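Side-chain contacts in ribonuclease (Chelonia mydas, PDB 2ZPO), which probably cleaves single- and double-stranded RNA on the 3' side of pyrimidine nucleotides, as a secreted member of the pancreatic ribonuclease family: residues T2-E5 with K6-Q10; Q28-R32 with R33-L37; A18-D21 with T22-C26. All coordinates share one frame; numbering follows the deposited sequence. Where two conformers were deposited one is given.

From the N terminus the chain first meets contact 1, the opening turns of helix 3-11, which carry residues that probably bind substrate. A loop then leads to contact 3, where residues 18-21 swing into the start of helix 22-32, and contact 2 closes the other end of that same helix at 28-37. The three follow in series, none nesting in or crossing another. Contacts 2 and 3 share one helix, their centres about 13 Å apart. Contact 1 reaches contact 2 because the end of the first helix is hydrogen-bonded to the arginine that follows the second. Contacts 1 and 3 do not touch.

Contact 1. Residues T2-E5 with K6-Q10. With SO4 (sulfate ion), chain E.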
ATOM      1  N   THR A   2      12.087  10.202  -4.359  1.00 21.91           N
ATOM      2  CA  THR A   2      11.375  10.163  -5.620  1.00 20.16           C
ATOM      3  C   THR A   2       9.965   9.660  -5.331  1.00 19.09           C
ATOM      4  O   THR A   2       9.732   9.038  -4.268  1.00 18.69           O
ATOM      5  CB  THR A   2      12.037   9.243  -6.647  1.00 21.18           C
ATOM      6  OG1 THR A   2      11.922   7.877  -6.204  1.00 20.60           O
ATOM      7  CG2 THR A   2      13.535   9.570  -6.797  1.00 22.74           C
ATOM      8  N   ARG A   3       9.059   9.910  -6.259  1.00 18.83           N
ATOM      9  CA  ARG A   3       7.679   9.457  -6.084  0.60 18.72           C
ATOM     10  C   ARG A   3       7.684   7.929  -6.040  1.00 18.73           C
ATOM     11  O   ARG A   3       6.928   7.317  -5.282  1.00 18.06           O
ATOM     12  CB  ARG A   3       6.781   9.970  -7.197  0.60 18.92           C
ATOM     13  CG  ARG A   3       6.486  11.495  -7.114  0.60 18.50           C
ATOM     14  CD  ARG A   3       5.536  11.919  -8.201  0.60 18.14           C
ATOM     15  NE  ARG A   3       6.145  11.763  -9.518  0.60 19.31           N
ATOM     16  CZ  ARG A   3       5.458  11.649 -10.647  0.60 19.80           C
ATOM     17  NH1 ARG A   3       4.128  11.652 -10.644  0.60 20.39           N
ATOM     18  NH2 ARG A   3       6.109  11.515 -11.782  0.60 18.93           N
ATOM     19  N   TYR A   4       8.563   7.327  -6.826  1.00 18.79           N
ATOM     20  CA  TYR A   4       8.685   5.866  -6.825  1.00 17.57           C
ATOM     21  C   TYR A   4       9.118   5.357  -5.466  1.00 17.38           C
ATOM     22  O   TYR A   4       8.496   4.424  -4.928  1.00 15.66           O
ATOM     23  CB  TYR A   4       9.654   5.414  -7.926  1.00 17.51           C
ATOM     24  CG  TYR A   4       9.896   3.924  -7.938  1.00 16.37           C
ATOM     25  CD1 TYR A   4       8.899   3.046  -8.374  1.00 14.81           C
ATOM     26  CD2 TYR A   4      11.075   3.395  -7.464  1.00 16.50           C
ATOM     27  CE1 TYR A   4       9.120   1.658  -8.366  1.00 16.27           C
ATOM     28  CE2 TYR A   4      11.311   2.033  -7.465  1.00 17.91           C
ATOM     29  CZ  TYR A   4      10.328   1.171  -7.910  1.00 15.35           C
ATOM     30  OH  TYR A   4      10.587  -0.204  -7.891  1.00 16.20           O
ATOM     31  N   GLU A   5      10.152   5.972  -4.879  1.00 16.66           N
ATOM     32  CA  GLU A   5      10.616   5.603  -3.548  1.00 17.01           C
ATOM     33  C   GLU A   5       9.500   5.761  -2.511  1.00 15.79           C
ATOM     34  O   GLU A   5       9.385   4.958  -1.599  1.00 16.03           O
ATOM     35  CB  GLU A   5      11.840   6.426  -3.128  1.00 17.83           C
ATOM     36  CG  GLU A   5      13.105   5.967  -3.840  1.00 20.80           C
ATOM     37  CD  GLU A   5      14.292   6.857  -3.556  1.00 24.32           C
ATOM     38  OE1 GLU A   5      14.079   8.071  -3.318  1.00 25.84           O
ATOM     39  OE2 GLU A   5      15.431   6.332  -3.620  1.00 25.97           O
ATOM     40  N   LYS A   6       8.694   6.813  -2.660  1.00 15.54           N
ATOM     41  CA  LYS A   6       7.583   7.040  -1.719  1.00 15.44           C
ATOM     42  C   LYS A   6       6.534   5.940  -1.857  1.00 15.53           C
ATOM     43  O   LYS A   6       5.967   5.494  -0.865  1.00 15.59           O
ATOM     44  CB  LYS A   6       6.943   8.404  -1.950  1.00 15.70           C
ATOM     45  CG  LYS A   6       5.711   8.664  -1.057  1.00 18.83           C
ATOM     46  CD  LYS A   6       5.319  10.116  -1.110  1.00 22.62           C
ATOM     47  CE  LYS A   6       4.108  10.376  -0.205  1.00 26.04           C
ATOM     48  NZ  LYS A   6       3.940  11.850   0.039  1.00 27.69           N
ATOM     49  N   PHE A   7       6.317   5.492  -3.085  1.00 14.03           N
ATOM     50  CA  PHE A   7       5.377   4.393  -3.317  1.00 14.38           C
ATOM     51  C   PHE A   7       5.869   3.103  -2.642  1.00 13.72           C
ATOM     52  O   PHE A   7       5.083   2.422  -1.979  1.00 13.91           O
ATOM     53  CB  PHE A   7       5.130   4.156  -4.808  1.00 12.48           C
ATOM     54  CG  PHE A   7       4.183   3.008  -5.081  1.00 11.73           C
ATOM     55  CD1 PHE A   7       4.668   1.706  -5.203  1.00 15.82           C
ATOM     56  CD2 PHE A   7       2.798   3.230  -5.184  1.00 13.63           C
ATOM     57  CE1 PHE A   7       3.791   0.634  -5.441  1.00 15.22           C
ATOM     58  CE2 PHE A   7       1.909   2.181  -5.451  1.00 11.16           C
ATOM     59  CZ  PHE A   7       2.405   0.867  -5.558  1.00 13.90           C
ATOM     60  N   LEU A   8       7.135   2.740  -2.825  1.00 14.77           N
ATOM     61  CA  LEU A   8       7.685   1.579  -2.133  1.00 14.84           C
ATOM     62  C   LEU A   8       7.601   1.727  -0.611  1.00 14.63           C
ATOM     63  O   LEU A   8       7.260   0.783   0.084  1.00 14.59           O
ATOM     64  CB  LEU A   8       9.151   1.349  -2.534  1.00 15.20           C
ATOM     65  CG  LEU A   8       9.439   1.112  -4.010  1.00 18.57           C
ATOM     66  CD1 LEU A   8      10.903   0.694  -4.126  1.00 19.97           C
ATOM     67  CD2 LEU A   8       8.545   0.077  -4.639  1.00 16.15           C
ATOM     68  N   ARG A   9       7.931   2.916  -0.102  1.00 14.15           N
ATOM     69  CA  ARG A   9       7.959   3.113   1.345  1.00 15.09           C
ATOM     70  C   ARG A   9       6.573   2.942   1.946  1.00 15.00           C
ATOM     71  O   ARG A   9       6.417   2.282   2.976  1.00 15.68           O
ATOM     72  CB  ARG A   9       8.483   4.521   1.668  1.00 15.56           C
ATOM     73  CG  ARG A   9       8.376   4.900   3.156  1.00 16.57           C
ATOM     74  CD  ARG A   9       9.061   6.244   3.465  1.00 15.93           C
ATOM     75  NE  ARG A   9       8.590   7.372   2.660  1.00 19.24           N
ATOM     76  CZ  ARG A   9       7.508   8.094   2.942  1.00 20.23           C
ATOM     77  NH1 ARG A   9       6.779   7.802   4.006  1.00 20.82           N
ATOM     78  NH2 ARG A   9       7.158   9.109   2.151  1.00 22.44           N
ATOM     79  N   GLN A  10       5.580   3.520   1.288  1.00 16.04           N
ATOM     80  CA  GLN A  10       4.204   3.507   1.760  1.00 15.82           C
ATOM     81  C   GLN A  10       3.468   2.171   1.498  1.00 16.59           C
ATOM     82  O   GLN A  10       2.627   1.762   2.320  1.00 16.76           O
ATOM     83  CB  GLN A  10       3.401   4.663   1.157  1.00 15.98           C
ATOM     84  CG  GLN A  10       3.822   6.046   1.684  1.00 17.24           C
ATOM     85  CD  GLN A  10       2.841   7.149   1.380  1.00 21.31           C
ATOM     86  OE1 GLN A  10       2.513   7.949   2.260  1.00 24.70           O
ATOM     87  NE2 GLN A  10       2.388   7.229   0.147  1.00 18.79           N
TER
HETATM   88  S   SO4 E 123      10.001  12.379  -9.158  1.00 26.18           S
HETATM   89  O1  SO4 E 123      10.523  12.715  -7.834  1.00 31.50           O
HETATM   90  O2  SO4 E 123       8.871  13.232  -9.474  1.00 28.67           O
HETATM   91  O3  SO4 E 123      11.067  12.443 -10.157  1.00 30.41           O
HETATM   92  O4  SO4 E 123       9.462  11.012  -9.083  1.00 29.16           O
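Y4 and L8, one helical turn apart, make the close side-chain packing of this contact. L8 CG sits over one face of the Y4 ring, 4.2 Å from its centroid and offset toward the rim, a CH-pi contact, while L8 CD1 comes to 3.6 Å from Y4 CE2. With CG anti to the backbone N (chi1 177°), the Y4 ring is sent outward from the helix, leaning toward the next turn, where its face meets L8. Both side chains touch A51, so the pair lies where helix 51-55 flanks the helix; F7, buried next to H11 and against I54 and P112, marks the inner face.

The N-terminal end is more open and polar. T2 OG1 accepts from E5 N at 2.9 Å, and E5 OE1 takes the T2 N-H in return at 3.1 Å, approached on its anti side and out of the carboxylate plane. R3 reaches a sulfate, probably from the crystallisation liquor: R3 N donates to O4 and R3 NE to O2, each at 3.1 Å, while its NH2 makes a salt bridge to D108. The reciprocal bonds of T2 and E5 are a capping box, which starts the N-terminal helix of the ribonuclease A fold.

Contact 2. Residues Q28-R32 with R33-L37; sequences QMMQR and RGMTL. Unlike the reference sequence in segment 33-37: L37 (reference Ser).
R33 and M30 lead this contact, with M29 and M35 as their partners, where the end of helix 22-32 is closed by the residues that follow it. R33 lies beside M29, the two side chains running the same way. The methyl CE of M29 lies over one face of the R33 guanidinium, 3.4 Å from NE. The R33 CB-CG bond runs back beside M29 O, with CG 3.3 Å from that oxygen, which also accepts from R33 N; the bend at chi2 (-59°) then turns the chain outward, across the helix axis. The charged end is held further on: R33 NH1 donates to the backbone oxygens of R9 and V12, while NH2 has a long, weak ion pair with D13.

On another side of the helix end, M30 and M35 meet obliquely. M30 CE touches M35 CB at 3.8 Å, and M35 CE lies 3.9 Å from M30 SD, so each thioether has the methyl of the other close by. N44 of strand 43-47 touches both methionines.

The backbone between these side-chain pairs forms a Schellman motif. M35 N reaches M30 O at 2.9 Å, almost in line with the carbonyl, whereas G34 N meets Q31 O at 3.0 Å from well above the carbonyl plane. G34 is the C-prime residue and has positive phi (86°). T36 continues the turn, with CG2 3.9 Å from M30 CB, and a water accepts from T36 N and donates to Q31 O.

The chemistry divides the work: carbonyls at the helix end are satisfied by the returning N-H groups and a water, sulfur and methyl groups fill the inner side, and the arginine, with a methyl over one face, donates hydrogen bonds to backbone oxygens at the end of the first helix and just beyond it.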
ATOM      1  N   GLN A  28       2.776  -1.108  13.920  1.00 19.18           N
ATOM      2  CA  GLN A  28       4.220  -1.075  13.724  1.00 18.36           C
ATOM      3  C   GLN A  28       4.599  -0.516  12.354  1.00 18.22           C
ATOM      4  O   GLN A  28       5.489   0.317  12.225  1.00 18.25           O
ATOM      5  CB  GLN A  28       4.797  -2.491  13.891  1.00 19.01           C
ATOM      6  CG  GLN A  28       4.679  -2.997  15.326  1.00 21.92           C
ATOM      7  CD  GLN A  28       5.267  -4.407  15.549  1.00 24.75           C
ATOM      8  OE1 GLN A  28       5.199  -5.282  14.685  1.00 27.03           O
ATOM      9  NE2 GLN A  28       5.819  -4.624  16.743  1.00 26.05           N
ATOM     10  N   MET A  29       3.910  -0.975  11.321  1.00 16.98           N
ATOM     11  CA  MET A  29       4.339  -0.676   9.943  1.00 16.19           C
ATOM     12  C   MET A  29       3.996   0.773   9.585  1.00 15.55           C
ATOM     13  O   MET A  29       4.774   1.460   8.918  1.00 14.45           O
ATOM     14  CB  MET A  29       3.713  -1.674   8.958  1.00 16.49           C
ATOM     15  CG  MET A  29       4.237  -3.089   9.063  1.00 19.13           C
ATOM     16  SD  MET A  29       5.998  -3.247   8.673  1.00 24.10           S
ATOM     17  CE  MET A  29       6.118  -2.335   7.157  1.00 26.77           C
ATOM     18  N   MET A  30       2.849   1.250  10.062  1.00 14.81           N
ATOM     19  CA  MET A  30       2.460   2.640   9.792  1.00 14.76           C
ATOM     20  C   MET A  30       3.492   3.589  10.370  1.00 15.11           C
ATOM     21  O   MET A  30       3.806   4.593   9.770  1.00 15.55           O
ATOM     22  CB  MET A  30       1.066   2.926  10.342  1.00 14.61           C
ATOM     23  CG  MET A  30      -0.069   2.246   9.556  1.00 14.01           C
ATOM     24  SD  MET A  30      -0.126   2.621   7.774  1.00 15.84           S
ATOM     25  CE  MET A  30      -0.796   4.283   7.790  1.00 17.31           C
ATOM     26  N   GLN A  31       4.022   3.243  11.535  1.00 15.95           N
ATOM     27  CA  GLN A  31       5.065   4.074  12.150  1.00 17.44           C
ATOM     28  C   GLN A  31       6.419   3.909  11.458  1.00 16.96           C
ATOM     29  O   GLN A  31       7.044   4.898  11.076  1.00 18.78           O
ATOM     30  CB  GLN A  31       5.219   3.735  13.630  1.00 17.03           C
ATOM     31  CG  GLN A  31       6.278   4.592  14.309  1.00 19.95           C
ATOM     32  CD  GLN A  31       6.322   4.424  15.808  1.00 25.04           C
ATOM     33  OE1 GLN A  31       5.345   4.010  16.431  1.00 27.47           O
ATOM     34  NE2 GLN A  31       7.460   4.766  16.406  1.00 23.51           N
ATOM     35  N   ARG A  32       6.852   2.654  11.298  1.00 19.05           N
ATOM     36  CA  ARG A  32       8.158   2.342  10.689  1.00 19.26           C
ATOM     37  C   ARG A  32       8.321   3.000   9.315  1.00 19.59           C
ATOM     38  O   ARG A  32       9.412   3.505   8.959  1.00 20.62           O
ATOM     39  CB  ARG A  32       8.354   0.814  10.578  1.00 19.64           C
ATOM     40  CG  ARG A  32       8.618   0.096  11.904  1.00 20.96           C
ATOM     41  CD  ARG A  32       8.666  -1.435  11.736  1.00 25.65           C
ATOM     42  NE  ARG A  32       8.861  -2.123  13.019  1.00 29.10           N
ATOM     43  CZ  ARG A  32       8.603  -3.414  13.227  1.00 31.43           C
ATOM     44  NH1 ARG A  32       8.123  -4.168  12.238  1.00 32.01           N
ATOM     45  NH2 ARG A  32       8.808  -3.957  14.426  1.00 32.52           N
ATOM     46  N   ARG A  33       7.221   3.031   8.557  1.00 18.28           N
ATOM     47  CA  ARG A  33       7.235   3.539   7.193  1.00 17.62           C
ATOM     48  C   ARG A  33       6.957   5.040   7.074  1.00 18.09           C
ATOM     49  O   ARG A  33       6.763   5.544   5.976  1.00 19.22           O
ATOM     50  CB  ARG A  33       6.260   2.730   6.321  1.00 16.98           C
ATOM     51  CG  ARG A  33       6.614   1.276   6.179  1.00 16.17           C
ATOM     52  CD  ARG A  33       8.005   1.075   5.552  1.00 15.66           C
ATOM     53  NE  ARG A  33       8.263  -0.355   5.334  1.00 17.26           N
ATOM     54  CZ  ARG A  33       7.959  -1.009   4.208  1.00 13.84           C
ATOM     55  NH1 ARG A  33       7.409  -0.359   3.201  1.00 15.80           N
ATOM     56  NH2 ARG A  33       8.238  -2.301   4.086  1.00 14.63           N
ATOM     57  N   GLY A  34       6.911   5.746   8.201  1.00 18.31           N
ATOM     58  CA  GLY A  34       6.879   7.217   8.143  1.00 19.40           C
ATOM     59  C   GLY A  34       5.492   7.801   7.995  1.00 19.17           C
ATOM     60  O   GLY A  34       5.340   8.936   7.573  1.00 19.96           O
ATOM     61  N   MET A  35       4.473   7.015   8.333  1.00 18.77           N
ATOM     62  CA  MET A  35       3.086   7.404   8.093  1.00 18.39           C
ATOM     63  C   MET A  35       2.288   7.822   9.353  1.00 19.31           C
ATOM     64  O   MET A  35       1.063   7.984   9.308  1.00 18.09           O
ATOM     65  CB  MET A  35       2.374   6.310   7.279  1.00 18.36           C
ATOM     66  CG  MET A  35       2.762   6.337   5.805  1.00 16.96           C
ATOM     67  SD  MET A  35       1.937   5.013   4.861  1.00 18.47           S
ATOM     68  CE  MET A  35       2.841   3.588   5.454  1.00 18.08           C
ATOM     69  N   THR A  36       2.997   8.055  10.462  1.00 19.80           N
ATOM     70  CA  THR A  36       2.323   8.529  11.682  1.00 20.74           C
ATOM     71  C   THR A  36       2.883   9.851  12.224  1.00 22.79           C
ATOM     72  O   THR A  36       2.483  10.296  13.305  1.00 22.80           O
ATOM     73  CB  THR A  36       2.281   7.475  12.800  1.00 20.94           C
ATOM     74  OG1 THR A  36       3.600   7.175  13.236  1.00 20.36           O
ATOM     75  CG2 THR A  36       1.615   6.188  12.313  1.00 19.62           C
ATOM     76  N   LEU A  37       3.795  10.459  11.476  1.00 24.11           N
ATOM     77  CA  LEU A  37       4.234  11.813  11.785  1.00 27.55           C
ATOM     78  C   LEU A  37       4.235  12.661  10.526  1.00 27.81           C
ATOM     79  O   LEU A  37       4.582  12.160   9.444  1.00 29.45           O
ATOM     80  CB  LEU A  37       5.621  11.811  12.419  1.00 27.79           C
ATOM     81  CG  LEU A  37       5.745  11.618  13.929  1.00 29.94           C
ATOM     82  CD1 LEU A  37       7.181  11.787  14.326  1.00 32.78           C
ATOM     83  CD2 LEU A  37       4.868  12.600  14.705  1.00 30.69           C
TER
HETATM   84  O   HOH W   1       5.849   7.671  11.262  1.00 27.42           O

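Contact 3. Residues A18-D21 with T22-C26; sequences AAPD and TRTYC. With SO4 (sulfate ion), chain D.
The chain is extended through A19, turns at P20 and is extended again at D21 before helix 22-32 begins, where Y25 N donates to D21 O at 2.9 Å in the first helical turn. D21 is the N-cap, and one carboxylate oxygen does the capping. OD1 takes the T24 N-H at 2.8 Å, nearly along its C-O axis, and the T24 hydroxyl, OG1, at 2.7 Å from its syn side. Two bonds from a single residue thus grip one oxygen and hold the carboxylate over the helix start. The D21 torsion behind this puts CG between the backbone N and the carbonyl carbon (chi1 48°). R23 adds a charge: its NH1 is 3.6 Å from D21 OD1, a long salt bridge in which the oxygen lies well out of the guanidinium plane, so charge alone acts. Negative charge at this helix end would be expected to suit the helix dipole.

Apolar contacts back the cap. The P20 ring crosses the T24 side chain at about a right angle, CD to CG2 being 3.7 Å, and A19 CB comes 3.8 Å from Y25 CB, at the edge of the tyrosine ring and near its plane.

T22 faces the other way, its OG1 donating at 2.8 Å to O1 of a sulfate, probably from the crystallisation liquor, also bound by T98 of strand 94-108. Y25 extends to D13, which accepts from its hydroxyl, and R16 makes a cation-pi contact with its ring. T22 and Y25 both touch T79 of strand 69-83, to which the C26-C81 disulfide fastens the helix covalently.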
ATOM      1  N   ALA A  18       6.924  -9.893   9.743  1.00 24.42           N
ATOM      2  CA  ALA A  18       6.298 -10.730  10.748  1.00 24.45           C
ATOM      3  C   ALA A  18       5.734  -9.860  11.873  1.00 24.97           C
ATOM      4  O   ALA A  18       6.302  -8.818  12.199  1.00 25.41           O
ATOM      5  CB  ALA A  18       7.323 -11.738  11.310  1.00 24.72           C
ATOM      6  N   ALA A  19       4.595 -10.282  12.405  1.00 24.55           N
ATOM      7  CA  ALA A  19       3.913  -9.584  13.501  1.00 25.20           C
ATOM      8  C   ALA A  19       2.975 -10.569  14.188  1.00 24.95           C
ATOM      9  O   ALA A  19       2.631 -11.590  13.589  1.00 25.06           O
ATOM     10  CB  ALA A  19       3.146  -8.351  12.974  1.00 25.16           C
ATOM     11  N   PRO A  20       2.568 -10.293  15.455  1.00 24.99           N
ATOM     12  CA  PRO A  20       1.686 -11.229  16.184  1.00 24.63           C
ATOM     13  C   PRO A  20       0.254 -11.283  15.672  1.00 24.55           C
ATOM     14  O   PRO A  20      -0.399 -12.328  15.772  1.00 25.22           O
ATOM     15  CB  PRO A  20       1.713 -10.723  17.636  1.00 24.77           C
ATOM     16  CG  PRO A  20       2.447  -9.422  17.629  1.00 25.30           C
ATOM     17  CD  PRO A  20       2.977  -9.129  16.261  1.00 24.62           C
ATOM     18  N   ASP A  21      -0.233 -10.165  15.127  1.00 24.24           N
ATOM     19  CA  ASP A  21      -1.592 -10.088  14.613  1.00 23.89           C
ATOM     20  C   ASP A  21      -1.671  -8.855  13.706  1.00 22.81           C
ATOM     21  O   ASP A  21      -0.725  -8.079  13.648  1.00 22.21           O
ATOM     22  CB  ASP A  21      -2.573  -9.974  15.769  1.00 24.86           C
ATOM     23  CG  ASP A  21      -2.155  -8.916  16.780  1.00 26.94           C
ATOM     24  OD1 ASP A  21      -2.098  -7.725  16.419  1.00 26.62           O
ATOM     25  OD2 ASP A  21      -1.878  -9.268  17.949  1.00 30.85           O
ATOM     26  N   THR A  22      -2.793  -8.669  13.019  1.00 23.22           N
ATOM     27  CA  THR A  22      -2.855  -7.605  12.007  1.00 23.27           C
ATOM     28  C   THR A  22      -2.916  -6.197  12.603  1.00 22.61           C
ATOM     29  O   THR A  22      -2.362  -5.256  12.050  1.00 21.92           O
ATOM     30  CB  THR A  22      -4.016  -7.831  11.038  1.00 23.39           C
ATOM     31  OG1 THR A  22      -4.002  -9.191  10.594  1.00 25.11           O
ATOM     32  CG2 THR A  22      -3.864  -6.918   9.847  1.00 23.37           C
ATOM     33  N   ARG A  23      -3.554  -6.055  13.758  1.00 21.89           N
ATOM     34  CA  ARG A  23      -3.632  -4.767  14.430  1.00 21.94           C
ATOM     35  C   ARG A  23      -2.198  -4.310  14.754  1.00 20.76           C
ATOM     36  O   ARG A  23      -1.833  -3.158  14.494  1.00 19.72           O
ATOM     37  CB  ARG A  23      -4.478  -4.938  15.699  1.00 22.43           C
ATOM     38  CG  ARG A  23      -4.620  -3.750  16.585  1.00 26.05           C
ATOM     39  CD  ARG A  23      -5.191  -4.177  17.953  1.00 30.01           C
ATOM     40  NE  ARG A  23      -4.116  -4.209  18.957  1.00 37.13           N
ATOM     41  CZ  ARG A  23      -3.586  -5.300  19.519  1.00 39.52           C
ATOM     42  NH1 ARG A  23      -4.020  -6.528  19.227  1.00 41.89           N
ATOM     43  NH2 ARG A  23      -2.616  -5.157  20.409  1.00 42.33           N
ATOM     44  N   THR A  24      -1.385  -5.225  15.286  1.00 20.38           N
ATOM     45  CA  THR A  24      -0.002  -4.926  15.644  1.00 19.37           C
ATOM     46  C   THR A  24       0.857  -4.696  14.387  1.00 18.68           C
ATOM     47  O   THR A  24       1.696  -3.804  14.373  1.00 18.77           O
ATOM     48  CB  THR A  24       0.656  -6.037  16.506  1.00 20.32           C
ATOM     49  OG1 THR A  24      -0.143  -6.317  17.677  1.00 21.94           O
ATOM     50  CG2 THR A  24       2.018  -5.610  16.948  1.00 20.03           C
ATOM     51  N   TYR A  25       0.661  -5.522  13.360  1.00 18.43           N
ATOM     52  CA  TYR A  25       1.294  -5.287  12.057  1.00 17.37           C
ATOM     53  C   TYR A  25       1.074  -3.824  11.647  1.00 17.18           C
ATOM     54  O   TYR A  25       2.014  -3.086  11.323  1.00 17.15           O
ATOM     55  CB  TYR A  25       0.704  -6.220  10.998  1.00 17.82           C
ATOM     56  CG  TYR A  25       1.272  -5.951   9.627  1.00 17.18           C
ATOM     57  CD1 TYR A  25       0.677  -5.012   8.787  1.00 15.11           C
ATOM     58  CD2 TYR A  25       2.412  -6.621   9.182  1.00 16.67           C
ATOM     59  CE1 TYR A  25       1.202  -4.764   7.533  1.00 15.56           C
ATOM     60  CE2 TYR A  25       2.968  -6.376   7.924  1.00 17.43           C
ATOM     61  CZ  TYR A  25       2.363  -5.430   7.108  1.00 14.99           C
ATOM     62  OH  TYR A  25       2.915  -5.177   5.866  1.00 14.25           O
ATOM     63  N   CYS A  26      -0.194  -3.423  11.643  1.00 17.50           N
ATOM     64  CA  CYS A  26      -0.543  -2.073  11.196  1.00 16.94           C
ATOM     65  C   CYS A  26       0.079  -0.972  12.057  1.00 17.76           C
ATOM     66  O   CYS A  26       0.645  -0.017  11.557  1.00 16.49           O
ATOM     67  CB  CYS A  26      -2.053  -1.950  11.116  1.00 17.88           C
ATOM     68  SG  CYS A  26      -2.759  -2.788   9.698  1.00 17.89           S
TER
HETATM   69  S   SO4 D 122      -6.805 -11.126   9.122  1.00 36.84           S
HETATM   70  O1  SO4 D 122      -6.594  -9.931   9.950  1.00 34.69           O
HETATM   71  O2  SO4 D 122      -7.716 -10.834   7.992  1.00 35.37           O
HETATM   72  O3  SO4 D 122      -5.512 -11.623   8.669  1.00 33.40           O
HETATM   73  O4  SO4 D 122      -7.429 -12.174   9.945  1.00 36.49           O